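Local structure of unsaturated glucuronyl hydrolase (Streptococcus agalactiae, 2ZZR) at residues 35-40 and 349-354; 19-24 and 338-343; 137-142 and 179-184. The protein hydrolyses unsaturated disaccharides from chondroitin, hyaluronan and heparin, releasing the unsaturated uronic acid, as a family 88 glycoside hydrolase. All coordinates share one frame; numbering follows the deposited sequence.

How the contacts relate
The three contacts lie at different places around one alpha-barrel. Contacts 1 and 2 share two elements: helix 25-46 with the loop that leads into it, and helix 328-346 with the loop that follows it. Their centres are 22 Å apart and their nearest atoms about 6 Å apart, without touching. Both tie the start of the chain to a region more than 300 residues later, and both lie away from the annotated sites. Along the chain, contact 3 is nested inside the loops that both close; its centre is 31 Å from that of contact 1 and 34 Å from that of contact 2. Its L181 side chain is about 9 Å from that of D114, assigned as the nucleophile.

Contact 1: 35-40 and 349-354; sequences ALKQLY and NELIAG
Q38 reaches from helix 25-46 to the backbone of the loop at 350-352, and L351 of that loop packs back on the helix. These two residues, with K37, make up most of the contact. The Q38 chain leaves with CG anti to the backbone N (chi1 -168°) and then bends at chi2. This turns the amide along the loop. Its NE2 donates to I352 O at 3.0 Å, with an N-H...O angle of 147°. The donor sits well above the carbonyl plane, and the oxygen is tilted somewhat from the amide plane of Q38. NE2 also bonds to N42 OD1, one turn further along the helix, so two acceptors hold this end of the amide. The other end, OE1, lies 3.4 Å from L351 CA. It is also 3.3 Å from E350 O, but both atoms are acceptors and no hydrogen bond joins them.

L351 is the centre of an inverse gamma turn, closed by a weak bond from I352 N to E350 O. Its two methyls divide the helix surface. CD2 lies against Q38, 3.6 Å from OE1. CD1 meets K37 at both CB and CD, 3.9 Å from each. The K37 chain is extended beyond CG and crosses the leucine at a slant. Its aliphatic part makes the contact, while the ammonium end leads away from the loop.

G354 continues the attachment: its N bonds to N42 OD1, and its backbone also bonds to Y60 in strand 59-63. The loop, which follows helix 328-346 and precedes strand 361-362, lies against helix 25-46. From the same helix, L36 and L39 pack on helix 70-84, and Y40 touches helix 87-105.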
loop_
_atom_site.group_PDB
_atom_site.type_symbol
_atom_site.label_atom_id
_atom_site.label_comp_id
_atom_site.label_asym_id
_atom_site.label_seq_id
_atom_site.Cartn_x
_atom_site.Cartn_y
_atom_site.Cartn_z
ATOM N N ALA A 35 -16.387 5.863 9.265
ATOM C CA ALA A 35 -14.937 5.898 9.474
ATOM C C ALA A 35 -14.500 7.180 10.182
ATOM O O ALA A 35 -13.681 7.139 11.107
ATOM C CB ALA A 35 -14.193 5.738 8.140
ATOM N N LEU A 36 -15.056 8.315 9.760
ATOM C CA LEU A 36 -14.701 9.607 10.349
ATOM C C LEU A 36 -15.096 9.731 11.822
ATOM O O LEU A 36 -14.360 10.324 12.610
ATOM C CB LEU A 36 -15.269 10.767 9.524
ATOM C CG LEU A 36 -14.250 11.394 8.568
ATOM C CD1 LEU A 36 -13.620 10.361 7.614
ATOM C CD2 LEU A 36 -14.865 12.549 7.788
ATOM N N LYS A 37 -16.238 9.153 12.186
ATOM C CA LYS A 37 -16.667 9.099 13.588
ATOM C C LYS A 37 -15.610 8.403 14.446
ATOM O O LYS A 37 -15.287 8.867 15.543
ATOM C CB LYS A 37 -18.010 8.387 13.721
ATOM C CG LYS A 37 -19.201 9.232 13.282
ATOM C CD LYS A 37 -20.472 8.424 13.330
ATOM C CE LYS A 37 -21.644 9.204 12.756
ATOM N NZ LYS A 37 -22.861 8.345 12.731
ATOM N N GLN A 38 -15.056 7.305 13.930
ATOM C CA GLN A 38 -13.962 6.606 14.611
ATOM C C GLN A 38 -12.679 7.440 14.642
ATOM O O GLN A 38 -11.986 7.470 15.657
ATOM C CB GLN A 38 -13.701 5.230 13.980
ATOM C CG GLN A 38 -12.770 4.328 14.817
ATOM C CD GLN A 38 -13.294 4.113 16.232
ATOM O OE1 GLN A 38 -14.340 3.491 16.428
ATOM N NE2 GLN A 38 -12.565 4.629 17.223
ATOM N N LEU A 39 -12.370 8.125 13.541
ATOM C CA LEU A 39 -11.172 8.966 13.480
ATOM C C LEU A 39 -11.210 10.110 14.489
ATOM O O LEU A 39 -10.201 10.409 15.127
ATOM C CB LEU A 39 -10.933 9.516 12.066
ATOM C CG LEU A 39 -10.457 8.533 10.984
ATOM C CD1 LEU A 39 -10.162 9.296 9.700
ATOM C CD2 LEU A 39 -9.219 7.745 11.427
ATOM N N TYR A 40 -12.376 10.738 14.643
ATOM C CA TYR A 40 -12.519 11.828 15.611
ATOM C C TYR A 40 -12.334 11.355 17.052
ATOM O O TYR A 40 -11.671 12.028 17.847
ATOM C CB TYR A 40 -13.859 12.547 15.433
ATOM C CG TYR A 40 -13.821 13.603 14.352
ATOM C CD1 TYR A 40 -14.369 13.356 13.094
ATOM C CD2 TYR A 40 -13.226 14.844 14.582
ATOM C CE1 TYR A 40 -14.336 14.322 12.095
ATOM C CE2 TYR A 40 -13.188 15.815 13.589
ATOM C CZ TYR A 40 -13.745 15.545 12.347
ATOM O OH TYR A 40 -13.720 16.500 11.359
ATOM N N ASN A 349 -17.855 -1.167 13.532
ATOM C CA ASN A 349 -19.158 -0.678 13.974
ATOM C C ASN A 349 -19.155 -0.154 15.409
ATOM O O ASN A 349 -19.985 0.684 15.773
ATOM C CB ASN A 349 -20.223 -1.761 13.791
ATOM C CG ASN A 349 -20.588 -1.975 12.334
ATOM O OD1 ASN A 349 -20.805 -1.017 11.590
ATOM N ND2 ASN A 349 -20.660 -3.233 11.919
ATOM N N GLU A 350 -18.212 -0.635 16.218
ATOM C CA GLU A 350 -18.142 -0.227 17.619
ATOM C C GLU A 350 -17.299 1.034 17.782
ATOM O O GLU A 350 -16.070 0.993 17.677
ATOM C CB GLU A 350 -17.611 -1.367 18.493
ATOM C CG GLU A 350 -17.800 -1.122 19.990
ATOM C CD GLU A 350 -17.151 -2.180 20.863
ATOM O OE1 GLU A 350 -17.120 -1.978 22.097
ATOM O OE2 GLU A 350 -16.678 -3.211 20.330
ATOM N N LEU A 351 -17.971 2.153 18.040
ATOM C CA LEU A 351 -17.304 3.448 18.132
ATOM C C LEU A 351 -16.790 3.732 19.540
ATOM O O LEU A 351 -17.452 4.411 20.334
ATOM C CB LEU A 351 -18.229 4.577 17.654
ATOM C CG LEU A 351 -18.726 4.581 16.203
ATOM C CD1 LEU A 351 -19.672 5.751 15.992
ATOM C CD2 LEU A 351 -17.580 4.627 15.198
ATOM N N ILE A 352 -15.608 3.200 19.844
ATOM C CA ILE A 352 -14.928 3.467 21.117
ATOM C C ILE A 352 -13.438 3.727 20.880
ATOM O O ILE A 352 -12.886 3.306 19.857
ATOM C CB ILE A 352 -15.137 2.337 22.171
ATOM C CG1 ILE A 352 -14.614 0.993 21.666
ATOM C CG2 ILE A 352 -16.615 2.225 22.572
ATOM C CD1 ILE A 352 -14.370 -0.033 22.765
ATOM N N ALA A 353 -12.804 4.421 21.824
ATOM C CA ALA A 353 -11.407 4.841 21.707
ATOM C C ALA A 353 -10.467 3.695 21.328
ATOM O O ALA A 353 -10.500 2.623 21.936
ATOM C CB ALA A 353 -10.941 5.519 22.999
ATOM N N GLY A 354 -9.656 3.928 20.298
ATOM C CA GLY A 354 -8.632 2.973 19.876
ATOM C C GLY A 354 -9.041 1.894 18.887
ATOM O O GLY A 354 -8.197 1.112 18.452
#

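Contact 2: 19-24 and 338-343; sequences NSRLLT and MLRSLI
The guanidinium of R340 lies between L23 and the guanidinium of R21. On one face L23 CD2 sits over its centre, 3.8 Å above the plane. On the opposite face R21 NH2 is offset toward the rim. The two guanidinium groups are stacked, with centres 4.1 Å apart and planes 24° apart, although the two side chains cross at about a right angle. R21 O, L22 O and a water lie at the edge of the R340 group, in its plane. R340 NH2 donates to R21 O at 3.2 Å. The donor stands well above the carbonyl plane of R21, so the bond does not follow a lone pair. A weak second bond runs from NE to the same oxygen. The water also joins the pair: it donates to R21 O and accepts from R340 NE, at 2.8 Å from the latter.

Like charges meet in this stack, with R21 NH2 3.7 Å from R340 NH1. Carboxylates lie close by: NH1 of R340 forms salt bridges with E27 and E344, whose negative charge probably eases the closeness of the two arginines.

Helix 328-346 is one of the helices of the alpha-barrel. Here the loop 19-24, which leads into helix 25-46, packs against it. T24 is the N-cap of that second helix.

The apolar part of the contact is carried by L23. With CG anti to the carbonyl carbon (chi1 -78°), its branched end is sent toward helix 328-346. CD2 takes the guanidinium face, while CD1 meets L339 CG at 3.8 Å. I343 CD1 lies near both methyls, 4.0 Å from L23 CD1. L339 and I343 also pack on helix 376-390. L22 touches K332, Y333 and H336, earlier on helix 328-346.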
loop_
_atom_site.group_PDB
_atom_site.type_symbol
_atom_site.label_atom_id
_atom_site.label_comp_id
_atom_site.label_asym_id
_atom_site.label_seq_id
_atom_site.Cartn_x
_atom_site.Cartn_y
_atom_site.Cartn_z
ATOM N N ASN A 19 -22.026 -9.707 -11.936
ATOM C CA ASN A 19 -23.411 -9.743 -11.450
ATOM C C ASN A 19 -23.686 -8.866 -10.227
ATOM O O ASN A 19 -24.822 -8.807 -9.746
ATOM C CB ASN A 19 -23.838 -11.184 -11.132
ATOM C CG ASN A 19 -24.066 -12.027 -12.376
ATOM O OD1 ASN A 19 -23.953 -11.549 -13.507
ATOM N ND2 ASN A 19 -24.395 -13.297 -12.167
ATOM N N SER A 20 -22.656 -8.191 -9.722
ATOM C CA SER A 20 -22.782 -7.379 -8.511
ATOM C C SER A 20 -23.385 -5.999 -8.737
ATOM O O SER A 20 -23.364 -5.467 -9.850
ATOM C CB SER A 20 -21.420 -7.216 -7.844
ATOM O OG SER A 20 -20.922 -8.467 -7.406
ATOM N N ARG A 21 -23.908 -5.424 -7.657
ATOM C CA ARG A 21 -24.416 -4.056 -7.658
ATOM C C ARG A 21 -23.258 -3.096 -7.448
ATOM O O ARG A 21 -22.472 -3.262 -6.513
ATOM C CB ARG A 21 -25.429 -3.847 -6.527
ATOM C CG ARG A 21 -26.725 -4.635 -6.644
ATOM C CD ARG A 21 -27.349 -4.827 -5.264
ATOM N NE ARG A 21 -26.523 -5.722 -4.452
ATOM C CZ ARG A 21 -26.292 -5.578 -3.148
ATOM N NH1 ARG A 21 -25.519 -6.455 -2.527
ATOM N NH2 ARG A 21 -26.819 -4.564 -2.469
ATOM N N LEU A 22 -23.158 -2.084 -8.306
ATOM C CA LEU A 22 -22.179 -1.017 -8.100
ATOM C C LEU A 22 -22.511 -0.223 -6.840
ATOM O O LEU A 22 -23.683 -0.006 -6.520
ATOM C CB LEU A 22 -22.117 -0.083 -9.317
ATOM C CG LEU A 22 -21.679 -0.689 -10.656
ATOM C CD1 LEU A 22 -21.852 0.330 -11.776
ATOM C CD2 LEU A 22 -20.241 -1.195 -10.607
ATOM N N LEU A 23 -21.474 0.200 -6.124
ATOM C CA LEU A 23 -21.628 1.017 -4.928
ATOM C C LEU A 23 -22.197 2.389 -5.258
ATOM O O LEU A 23 -21.732 3.058 -6.182
ATOM C CB LEU A 23 -20.291 1.170 -4.199
ATOM C CG LEU A 23 -19.830 -0.015 -3.345
ATOM C CD1 LEU A 23 -18.358 0.152 -3.006
ATOM C CD2 LEU A 23 -20.682 -0.150 -2.069
ATOM N N THR A 24 -23.207 2.799 -4.497
ATOM C CA THR A 24 -23.837 4.094 -4.713
ATOM C C THR A 24 -23.164 5.178 -3.890
ATOM O O THR A 24 -22.429 4.895 -2.938
ATOM C CB THR A 24 -25.342 4.068 -4.371
ATOM O OG1 THR A 24 -25.504 3.902 -2.958
ATOM C CG2 THR A 24 -26.052 2.941 -5.118
ATOM N N MET A 338 -15.484 -6.058 -3.949
ATOM C CA MET A 338 -14.493 -6.155 -2.882
ATOM C C MET A 338 -14.685 -5.038 -1.859
ATOM O O MET A 338 -14.724 -5.291 -0.653
ATOM C CB MET A 338 -13.082 -6.123 -3.475
ATOM C CG MET A 338 -12.770 -7.316 -4.395
ATOM S SD MET A 338 -11.412 -6.982 -5.546
ATOM C CE MET A 338 -10.026 -7.219 -4.445
ATOM N N LEU A 339 -14.828 -3.805 -2.343
ATOM C CA LEU A 339 -15.042 -2.673 -1.451
ATOM C C LEU A 339 -16.384 -2.783 -0.720
ATOM O O LEU A 339 -16.470 -2.458 0.469
ATOM C CB LEU A 339 -14.921 -1.343 -2.204
ATOM C CG LEU A 339 -14.929 -0.046 -1.378
ATOM C CD1 LEU A 339 -13.906 -0.046 -0.223
ATOM C CD2 LEU A 339 -14.707 1.153 -2.285
ATOM N N ARG A 340 -17.419 -3.239 -1.426
ATOM C CA ARG A 340 -18.727 -3.461 -0.796
ATOM C C ARG A 340 -18.598 -4.411 0.395
ATOM O O ARG A 340 -19.109 -4.123 1.478
ATOM C CB ARG A 340 -19.757 -4.011 -1.785
ATOM C CG ARG A 340 -21.119 -4.276 -1.128
ATOM C CD ARG A 340 -22.161 -4.810 -2.097
ATOM N NE ARG A 340 -22.566 -3.822 -3.098
ATOM C CZ ARG A 340 -23.343 -2.765 -2.858
ATOM N NH1 ARG A 340 -23.808 -2.528 -1.638
ATOM N NH2 ARG A 340 -23.653 -1.935 -3.845
ATOM N N SER A 341 -17.909 -5.533 0.189
ATOM C CA SER A 341 -17.685 -6.499 1.264
ATOM C C SER A 341 -16.926 -5.888 2.441
ATOM O O SER A 341 -17.278 -6.126 3.598
ATOM C CB SER A 341 -16.963 -7.739 0.753
ATOM O OG SER A 341 -17.850 -8.560 0.018
ATOM N N LEU A 342 -15.897 -5.087 2.153
ATOM C CA LEU A 342 -15.170 -4.415 3.225
ATOM C C LEU A 342 -16.104 -3.518 4.043
ATOM O O LEU A 342 -16.121 -3.587 5.275
ATOM C CB LEU A 342 -13.974 -3.624 2.682
ATOM C CG LEU A 342 -12.819 -4.435 2.084
ATOM C CD1 LEU A 342 -11.731 -3.496 1.598
ATOM C CD2 LEU A 342 -12.239 -5.448 3.082
ATOM N N ILE A 343 -16.895 -2.701 3.349
ATOM C CA ILE A 343 -17.821 -1.778 3.994
ATOM C C ILE A 343 -18.852 -2.531 4.836
ATOM O O ILE A 343 -19.085 -2.185 6.001
ATOM C CB ILE A 343 -18.566 -0.896 2.947
ATOM C CG1 ILE A 343 -17.599 0.086 2.279
ATOM C CG2 ILE A 343 -19.721 -0.127 3.602
ATOM C CD1 ILE A 343 -18.142 0.693 0.986
HETATM O O HOH W 1 -20.790 -4.678 -5.095
#

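Contact 3: 137-142 and 179-184; sequences EATIKA and IQLLFF
T139 and L181 face each other where two helices of the alpha-barrel pack at a steep angle. The axes of segments 137-142 and 180-184 approach to 9.6 Å and cross at -115°. The barrel is the fold of this family 88 enzyme, and the contact is buried.

The polar interactions stay on the first helix and its surroundings, and no hydrogen bond crosses between the segments. T139 turns its methyl to helix 180-189, while its hydroxyl OG1 bonds to A135 O, one turn back, and to T124 OG1 of helix 115-130. The hydroxyl is thus satisfied within a buried site. On another side of the helix, K141 NZ forms a salt bridge with E137 OE1 at 2.8 Å, one turn apart, and also bonds to N105 OD1.

All contacts between the segments are van der Waals, in two groups. The first is aliphatic. L181 has CG anti to the backbone N (chi1 171°), and its two methyls spread along the other helix. CD1 lies 3.5 Å from T139 CG2 and close to T139 O. CD2 reaches the next turn, 3.9 Å from A142 C and 4.2 Å from A142 CB. The small side chain of A142 is consistent with the close approach of this methyl to the helix backbone.

The second apolar group is formed around the F184 ring. L136 and R128 touch F184 from outside the two segments. I140 CD1 is a more distant neighbour, 4.4 Å from CE2. Both I140 and T139 approach the ring obliquely. The T139 and F184 side chains cross at about a right angle, and T139 CG2 sits 3.4 Å from both CD2 and CE2 of F184.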
loop_
_atom_site.group_PDB
_atom_site.type_symbol
_atom_site.label_atom_id
_atom_site.label_comp_id
_atom_site.label_asym_id
_atom_site.label_seq_id
_atom_site.Cartn_x
_atom_site.Cartn_y
_atom_site.Cartn_z
ATOM N N GLU A 137 9.656 20.270 2.268
ATOM C CA GLU A 137 11.013 20.123 2.785
ATOM C C GLU A 137 11.238 18.718 3.349
ATOM O O GLU A 137 12.231 18.066 3.026
ATOM C CB GLU A 137 11.272 21.172 3.868
ATOM C CG GLU A 137 12.673 21.138 4.458
ATOM C CD GLU A 137 12.831 22.070 5.648
ATOM O OE1 GLU A 137 13.825 21.916 6.384
ATOM O OE2 GLU A 137 11.959 22.943 5.857
ATOM N N ALA A 138 10.305 18.262 4.178
ATOM C CA ALA A 138 10.386 16.928 4.780
ATOM C C ALA A 138 10.372 15.842 3.707
ATOM O O ALA A 138 11.114 14.861 3.797
ATOM C CB ALA A 138 9.253 16.716 5.766
ATOM N N THR A 139 9.531 16.027 2.691
ATOM C CA THR A 139 9.427 15.067 1.585
ATOM C C THR A 139 10.752 14.916 0.825
ATOM O O THR A 139 11.217 13.793 0.588
ATOM C CB THR A 139 8.285 15.449 0.603
ATOM O OG1 THR A 139 7.025 15.431 1.287
ATOM C CG2 THR A 139 8.231 14.470 -0.552
ATOM N N ILE A 140 11.362 16.040 0.442
ATOM C CA ILE A 140 12.621 15.998 -0.303
ATOM C C ILE A 140 13.734 15.371 0.538
ATOM O O ILE A 140 14.482 14.526 0.048
ATOM C CB ILE A 140 13.036 17.390 -0.853
ATOM C CG1 ILE A 140 11.940 17.949 -1.775
ATOM C CG2 ILE A 140 14.382 17.310 -1.588
ATOM C CD1 ILE A 140 11.559 17.040 -2.947
ATOM N N LYS A 141 13.813 15.763 1.807
ATOM C CA LYS A 141 14.802 15.182 2.720
ATOM C C LYS A 141 14.594 13.670 2.874
ATOM O O LYS A 141 15.562 12.908 2.877
ATOM C CB LYS A 141 14.782 15.898 4.075
ATOM C CG LYS A 141 15.407 17.292 4.028
ATOM C CD LYS A 141 15.202 18.034 5.338
ATOM C CE LYS A 141 15.959 19.362 5.333
ATOM N NZ LYS A 141 15.864 20.041 6.649
ATOM N N ALA A 142 13.330 13.247 2.968
ATOM C CA ALA A 142 12.976 11.820 3.001
ATOM C C ALA A 142 13.387 11.085 1.725
ATOM O O ALA A 142 13.879 9.959 1.792
ATOM C CB ALA A 142 11.482 11.642 3.261
ATOM N N ILE A 179 8.936 3.908 -3.917
ATOM C CA ILE A 179 9.609 4.632 -5.004
ATOM C C ILE A 179 8.747 5.786 -5.552
ATOM O O ILE A 179 9.227 6.621 -6.312
ATOM C CB ILE A 179 10.081 3.700 -6.162
ATOM C CG1 ILE A 179 8.898 3.047 -6.886
ATOM C CG2 ILE A 179 11.068 2.650 -5.633
ATOM C CD1 ILE A 179 9.279 2.260 -8.163
ATOM N N GLN A 180 7.481 5.838 -5.157
ATOM C CA GLN A 180 6.616 6.939 -5.593
ATOM C C GLN A 180 7.170 8.263 -5.065
ATOM O O GLN A 180 7.138 9.291 -5.757
ATOM C CB GLN A 180 5.161 6.710 -5.165
ATOM C CG GLN A 180 4.577 5.346 -5.607
ATOM C CD GLN A 180 4.912 4.953 -7.050
ATOM O OE1 GLN A 180 5.367 3.836 -7.315
ATOM N NE2 GLN A 180 4.673 5.859 -7.983
ATOM N N LEU A 181 7.721 8.204 -3.854
ATOM C CA LEU A 181 8.427 9.327 -3.235
ATOM C C LEU A 181 9.534 9.851 -4.144
ATOM O O LEU A 181 9.738 11.064 -4.259
ATOM C CB LEU A 181 9.008 8.878 -1.882
ATOM C CG LEU A 181 9.966 9.798 -1.117
ATOM C CD1 LEU A 181 9.275 11.117 -0.774
ATOM C CD2 LEU A 181 10.452 9.093 0.138
ATOM N N LEU A 182 10.240 8.930 -4.802
ATOM C CA LEU A 182 11.331 9.302 -5.702
ATOM C C LEU A 182 10.836 9.940 -6.998
ATOM O O LEU A 182 11.450 10.890 -7.489
ATOM C CB LEU A 182 12.237 8.105 -5.991
ATOM C CG LEU A 182 12.850 7.465 -4.746
ATOM C CD1 LEU A 182 13.743 6.309 -5.154
ATOM C CD2 LEU A 182 13.631 8.488 -3.910
ATOM N N PHE A 183 9.727 9.436 -7.545
ATOM C CA PHE A 183 9.111 10.069 -8.715
ATOM C C PHE A 183 8.654 11.493 -8.385
ATOM O O PHE A 183 8.772 12.386 -9.226
ATOM C CB PHE A 183 7.935 9.252 -9.257
ATOM C CG PHE A 183 8.343 8.001 -10.016
ATOM C CD1 PHE A 183 7.847 6.757 -9.638
ATOM C CD2 PHE A 183 9.199 8.074 -11.119
ATOM C CE1 PHE A 183 8.198 5.598 -10.339
ATOM C CE2 PHE A 183 9.561 6.922 -11.826
ATOM C CZ PHE A 183 9.058 5.680 -11.433
ATOM N N PHE A 184 8.141 11.695 -7.171
ATOM C CA PHE A 184 7.747 13.033 -6.712
ATOM C C PHE A 184 8.965 13.957 -6.630
ATOM O O PHE A 184 8.934 15.089 -7.131
ATOM C CB PHE A 184 7.030 12.972 -5.356
ATOM C CG PHE A 184 6.717 14.329 -4.777
ATOM C CD1 PHE A 184 5.571 15.015 -5.169
ATOM C CD2 PHE A 184 7.577 14.927 -3.859
ATOM C CE1 PHE A 184 5.280 16.281 -4.647
ATOM C CE2 PHE A 184 7.295 16.192 -3.331
ATOM C CZ PHE A 184 6.140 16.862 -3.719
#